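Rhamnosidase B (Bacillus sp., PDB 2OKX) hydrolyses terminal alpha-L-rhamnose residues from rhamnose-containing glycosides, as a family 78 glycoside hydrolase that probably works with inversion of configuration. Local coordinates at residues V266-D274 with E298-D309. Sequence-based numbering, arbitrary orientation.
Sequences VRGSGVWVD and EHLVLVDITSSD
Trp272 and Leu302 form the hydrogen-bonded pair of a short antiparallel ladder: Trp272 N reaches Leu302 O at 2.7 Å in a nearly straight bond, and Leu302 N returns the bond to Trp272 O at the same length. Asp304 N to Gly270 O and Asp274 N to Leu300 O extend the pairing at its two ends, and the short strand axes run 168° apart.

Asp304 carries one polar side-chain contact. With CG anti to the backbone N (chi1 -175°), this torsion sets the carboxylate beside the loop before strand 271-273, where Ser269 OG donates to the anti lone pair of OD1 at 2.5 Å; Ser269 N adds a weak bond, and Tyr364 also binds this oxygen. Its other oxygen, OD2, takes Thr306 OG1 on its syn lone pair, while Thr306 N comes from above the carboxylate plane at 2.9 Å, closing an Asx turn. Replacing Asp304 with alanine is likely to leave the Ser269 hydroxyl without this acceptor and Thr306 N without the partner that closes its turn.

Farther along, the Arg267 guanidinium stacks on the Asp309 carboxylate, planes 23° apart, with NH2 3.1 Å from OD1: a salt bridge by charge alone, as the oxygen lies well outside the guanidinium plane. Asp309 OD2 accepts a hydrogen bond from Tyr242 OH. Arg267 NH1 makes weak bonds to Ser308 O and Ser307 OG, while NE binds Ser314.

Apolar contact comes from Val271 CG2 against Val303 CG1, 4.2 Å apart.

Within the D2 family region, strand 271-273 lies along strand 297-309, which also pairs with strand 240-252; Val271 and Val273 pack on strand 288-294, and Ile305 on helix 225-229.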
loop_
_atom_site.group_PDB
_atom_site.type_symbol
_atom_site.label_atom_id
_atom_site.label_comp_id
_atom_site.label_asym_id
_atom_site.label_seq_id
_atom_site.Cartn_x
_atom_site.Cartn_y
_atom_site.Cartn_z
ATOM N N VAL A 266 -21.296 -3.663 -11.068
ATOM C CA VAL A 266 -21.425 -3.133 -12.422
ATOM C C VAL A 266 -20.953 -1.680 -12.442
ATOM O O VAL A 266 -21.548 -0.821 -11.793
ATOM C CB VAL A 266 -22.891 -3.182 -12.901
ATOM C CG1 VAL A 266 -22.998 -2.614 -14.303
ATOM C CG2 VAL A 266 -23.402 -4.615 -12.864
ATOM N N ARG A 267 -19.890 -1.417 -13.196
ATOM C CA ARG A 267 -19.313 -0.077 -13.303
ATOM C C ARG A 267 -20.270 0.985 -13.805
ATOM O O ARG A 267 -20.303 2.097 -13.276
ATOM C CB ARG A 267 -18.095 -0.095 -14.228
ATOM C CG ARG A 267 -16.826 -0.519 -13.553
ATOM C CD ARG A 267 -15.647 -0.498 -14.500
ATOM N NE ARG A 267 -14.420 -0.766 -13.760
ATOM C CZ ARG A 267 -13.828 0.110 -12.957
ATOM N NH1 ARG A 267 -14.339 1.323 -12.793
ATOM N NH2 ARG A 267 -12.736 -0.237 -12.296
ATOM N N GLY A 268 -21.039 0.641 -14.833
ATOM C CA GLY A 268 -21.961 1.595 -15.419
ATOM C C GLY A 268 -23.389 1.577 -14.918
ATOM O O GLY A 268 -23.682 1.059 -13.844
ATOM N N SER A 269 -24.280 2.139 -15.729
ATOM C CA SER A 269 -25.696 2.250 -15.401
ATOM C C SER A 269 -26.481 0.944 -15.333
ATOM O O SER A 269 -27.568 0.912 -14.757
ATOM C CB SER A 269 -26.383 3.185 -16.397
ATOM O OG SER A 269 -26.346 2.643 -17.706
ATOM N N GLY A 270 -25.960 -0.126 -15.926
ATOM C CA GLY A 270 -26.691 -1.377 -15.867
ATOM C C GLY A 270 -26.279 -2.461 -16.843
ATOM O O GLY A 270 -25.254 -2.364 -17.522
ATOM N N VAL A 271 -27.101 -3.503 -16.899
ATOM C CA VAL A 271 -26.871 -4.645 -17.769
ATOM C C VAL A 271 -28.092 -4.866 -18.661
ATOM O O VAL A 271 -29.234 -4.829 -18.191
ATOM C CB VAL A 271 -26.628 -5.931 -16.942
ATOM C CG1 VAL A 271 -26.508 -7.137 -17.868
ATOM C CG2 VAL A 271 -25.361 -5.783 -16.098
ATOM N N TRP A 272 -27.837 -5.088 -19.945
ATOM C CA TRP A 272 -28.893 -5.329 -20.920
ATOM C C TRP A 272 -28.723 -6.716 -21.540
ATOM O O TRP A 272 -27.603 -7.150 -21.818
ATOM C CB TRP A 272 -28.839 -4.275 -22.034
ATOM C CG TRP A 272 -29.425 -2.937 -21.666
ATOM C CD1 TRP A 272 -30.665 -2.467 -21.996
ATOM C CD2 TRP A 272 -28.794 -1.899 -20.903
ATOM N NE1 TRP A 272 -30.845 -1.202 -21.489
ATOM C CE2 TRP A 272 -29.712 -0.829 -20.813
ATOM C CE3 TRP A 272 -27.542 -1.769 -20.287
ATOM C CZ2 TRP A 272 -29.419 0.358 -20.131
ATOM C CZ3 TRP A 272 -27.250 -0.589 -19.607
ATOM C CH2 TRP A 272 -28.187 0.460 -19.536
ATOM N N VAL A 273 -29.841 -7.403 -21.749
ATOM C CA VAL A 273 -29.837 -8.727 -22.362
ATOM C C VAL A 273 -30.893 -8.704 -23.463
ATOM O O VAL A 273 -32.074 -8.482 -23.194
ATOM C CB VAL A 273 -30.184 -9.829 -21.337
ATOM C CG1 VAL A 273 -30.287 -11.179 -22.034
ATOM C CG2 VAL A 273 -29.111 -9.881 -20.254
ATOM N N ASP A 274 -30.459 -8.925 -24.702
ATOM C CA ASP A 274 -31.370 -8.902 -25.839
ATOM C C ASP A 274 -32.051 -7.534 -25.920
ATOM O O ASP A 274 -33.224 -7.433 -26.267
ATOM C CB ASP A 274 -32.435 -10.001 -25.706
ATOM C CG ASP A 274 -31.837 -11.397 -25.683
ATOM O OD1 ASP A 274 -30.881 -11.650 -26.445
ATOM O OD2 ASP A 274 -32.331 -12.247 -24.915
ATOM N N GLU A 298 -29.151 -17.762 -29.145
ATOM C CA GLU A 298 -28.172 -16.718 -28.907
ATOM C C GLU A 298 -28.778 -15.499 -28.225
ATOM O O GLU A 298 -29.928 -15.141 -28.477
ATOM C CB GLU A 298 -27.528 -16.300 -30.227
ATOM C CG GLU A 298 -26.717 -17.399 -30.882
ATOM C CD GLU A 298 -25.978 -16.924 -32.116
ATOM O OE1 GLU A 298 -25.182 -17.713 -32.666
ATOM O OE2 GLU A 298 -26.193 -15.768 -32.537
ATOM N N HIS A 299 -27.994 -14.874 -27.351
ATOM C CA HIS A 299 -28.434 -13.682 -26.633
ATOM C C HIS A 299 -27.287 -12.691 -26.532
ATOM O O HIS A 299 -26.161 -13.063 -26.193
ATOM C CB HIS A 299 -28.912 -14.031 -25.223
ATOM C CG HIS A 299 -30.031 -15.024 -25.187
ATOM N ND1 HIS A 299 -29.825 -16.382 -25.305
ATOM C CD2 HIS A 299 -31.366 -14.857 -25.039
ATOM C CE1 HIS A 299 -30.985 -17.009 -25.228
ATOM N NE2 HIS A 299 -31.936 -16.107 -25.067
ATOM N N LEU A 300 -27.574 -11.429 -26.832
ATOM C CA LEU A 300 -26.562 -10.389 -26.766
ATOM C C LEU A 300 -26.602 -9.765 -25.380
ATOM O O LEU A 300 -27.633 -9.239 -24.956
ATOM C CB LEU A 300 -26.826 -9.318 -27.833
ATOM C CG LEU A 300 -25.886 -8.107 -27.880
ATOM C CD1 LEU A 300 -24.448 -8.558 -28.072
ATOM C CD2 LEU A 300 -26.305 -7.186 -29.021
ATOM N N VAL A 301 -25.484 -9.847 -24.669
ATOM C CA VAL A 301 -25.395 -9.277 -23.330
ATOM C C VAL A 301 -24.565 -8.011 -23.414
ATOM O O VAL A 301 -23.457 -8.016 -23.952
ATOM C CB VAL A 301 -24.732 -10.259 -22.344
ATOM C CG1 VAL A 301 -24.656 -9.636 -20.950
ATOM C CG2 VAL A 301 -25.525 -11.551 -22.298
ATOM N N LEU A 302 -25.109 -6.919 -22.890
ATOM C CA LEU A 302 -24.417 -5.637 -22.925
ATOM C C LEU A 302 -24.294 -5.090 -21.506
ATOM O O LEU A 302 -25.294 -4.895 -20.817
ATOM C CB LEU A 302 -25.203 -4.652 -23.798
ATOM C CG LEU A 302 -24.414 -3.618 -24.600
ATOM C CD1 LEU A 302 -23.637 -4.319 -25.696
ATOM C CD2 LEU A 302 -25.368 -2.601 -25.214
ATOM N N VAL A 303 -23.063 -4.854 -21.069
ATOM C CA VAL A 303 -22.819 -4.328 -19.731
ATOM C C VAL A 303 -22.263 -2.917 -19.846
ATOM O O VAL A 303 -21.209 -2.708 -20.442
ATOM C CB VAL A 303 -21.796 -5.199 -18.961
ATOM C CG1 VAL A 303 -21.572 -4.627 -17.560
ATOM C CG2 VAL A 303 -22.290 -6.642 -18.877
ATOM N N ASP A 304 -22.977 -1.946 -19.296
ATOM C CA ASP A 304 -22.509 -0.564 -19.346
ATOM C C ASP A 304 -21.364 -0.430 -18.353
ATOM O O ASP A 304 -21.530 -0.733 -17.173
ATOM C CB ASP A 304 -23.639 0.399 -18.971
ATOM C CG ASP A 304 -23.241 1.860 -19.124
ATOM O OD1 ASP A 304 -24.097 2.730 -18.886
ATOM O OD2 ASP A 304 -22.078 2.137 -19.481
ATOM N N ILE A 305 -20.203 0.010 -18.831
ATOM C CA ILE A 305 -19.033 0.173 -17.970
ATOM C C ILE A 305 -18.593 1.632 -17.858
ATOM O O ILE A 305 -17.507 1.921 -17.351
ATOM C CB ILE A 305 -17.835 -0.659 -18.483
ATOM C CG1 ILE A 305 -17.504 -0.265 -19.925
ATOM C CG2 ILE A 305 -18.152 -2.147 -18.373
ATOM C CD1 ILE A 305 -16.286 -0.971 -20.498
ATOM N N THR A 306 -19.443 2.542 -18.330
ATOM C CA THR A 306 -19.154 3.976 -18.289
ATOM C C THR A 306 -18.857 4.382 -16.851
ATOM O O THR A 306 -19.716 4.259 -15.977
ATOM C CB THR A 306 -20.350 4.787 -18.804
ATOM O OG1 THR A 306 -20.627 4.407 -20.158
ATOM C CG2 THR A 306 -20.052 6.280 -18.750
ATOM N N SER A 307 -17.645 4.873 -16.611
ATOM C CA SER A 307 -17.251 5.249 -15.260
ATOM C C SER A 307 -15.824 5.767 -15.182
ATOM O O SER A 307 -15.139 5.928 -16.188
ATOM C CB SER A 307 -17.336 4.021 -14.359
ATOM O OG SER A 307 -16.443 3.020 -14.837
ATOM N N SER A 308 -15.391 6.014 -13.952
ATOM C CA SER A 308 -14.034 6.449 -13.674
ATOM C C SER A 308 -13.319 5.158 -13.289
ATOM O O SER A 308 -13.887 4.326 -12.589
ATOM C CB SER A 308 -14.011 7.422 -12.492
ATOM O OG SER A 308 -12.681 7.819 -12.205
ATOM N N ASP A 309 -12.087 4.986 -13.747
ATOM C CA ASP A 309 -11.330 3.778 -13.442
ATOM C C ASP A 309 -9.887 4.165 -13.140
ATOM O O ASP A 309 -9.156 4.601 -14.029
ATOM C CB ASP A 309 -11.370 2.821 -14.645
ATOM C CG ASP A 309 -10.937 1.403 -14.291
ATOM O OD1 ASP A 309 -10.226 1.221 -13.283
ATOM O OD2 ASP A 309 -11.299 0.467 -15.033
HETATM O O HOH W 1 -20.209 5.128 -13.592
HETATM O O HOH W 2 -30.194 -11.044 -28.814
#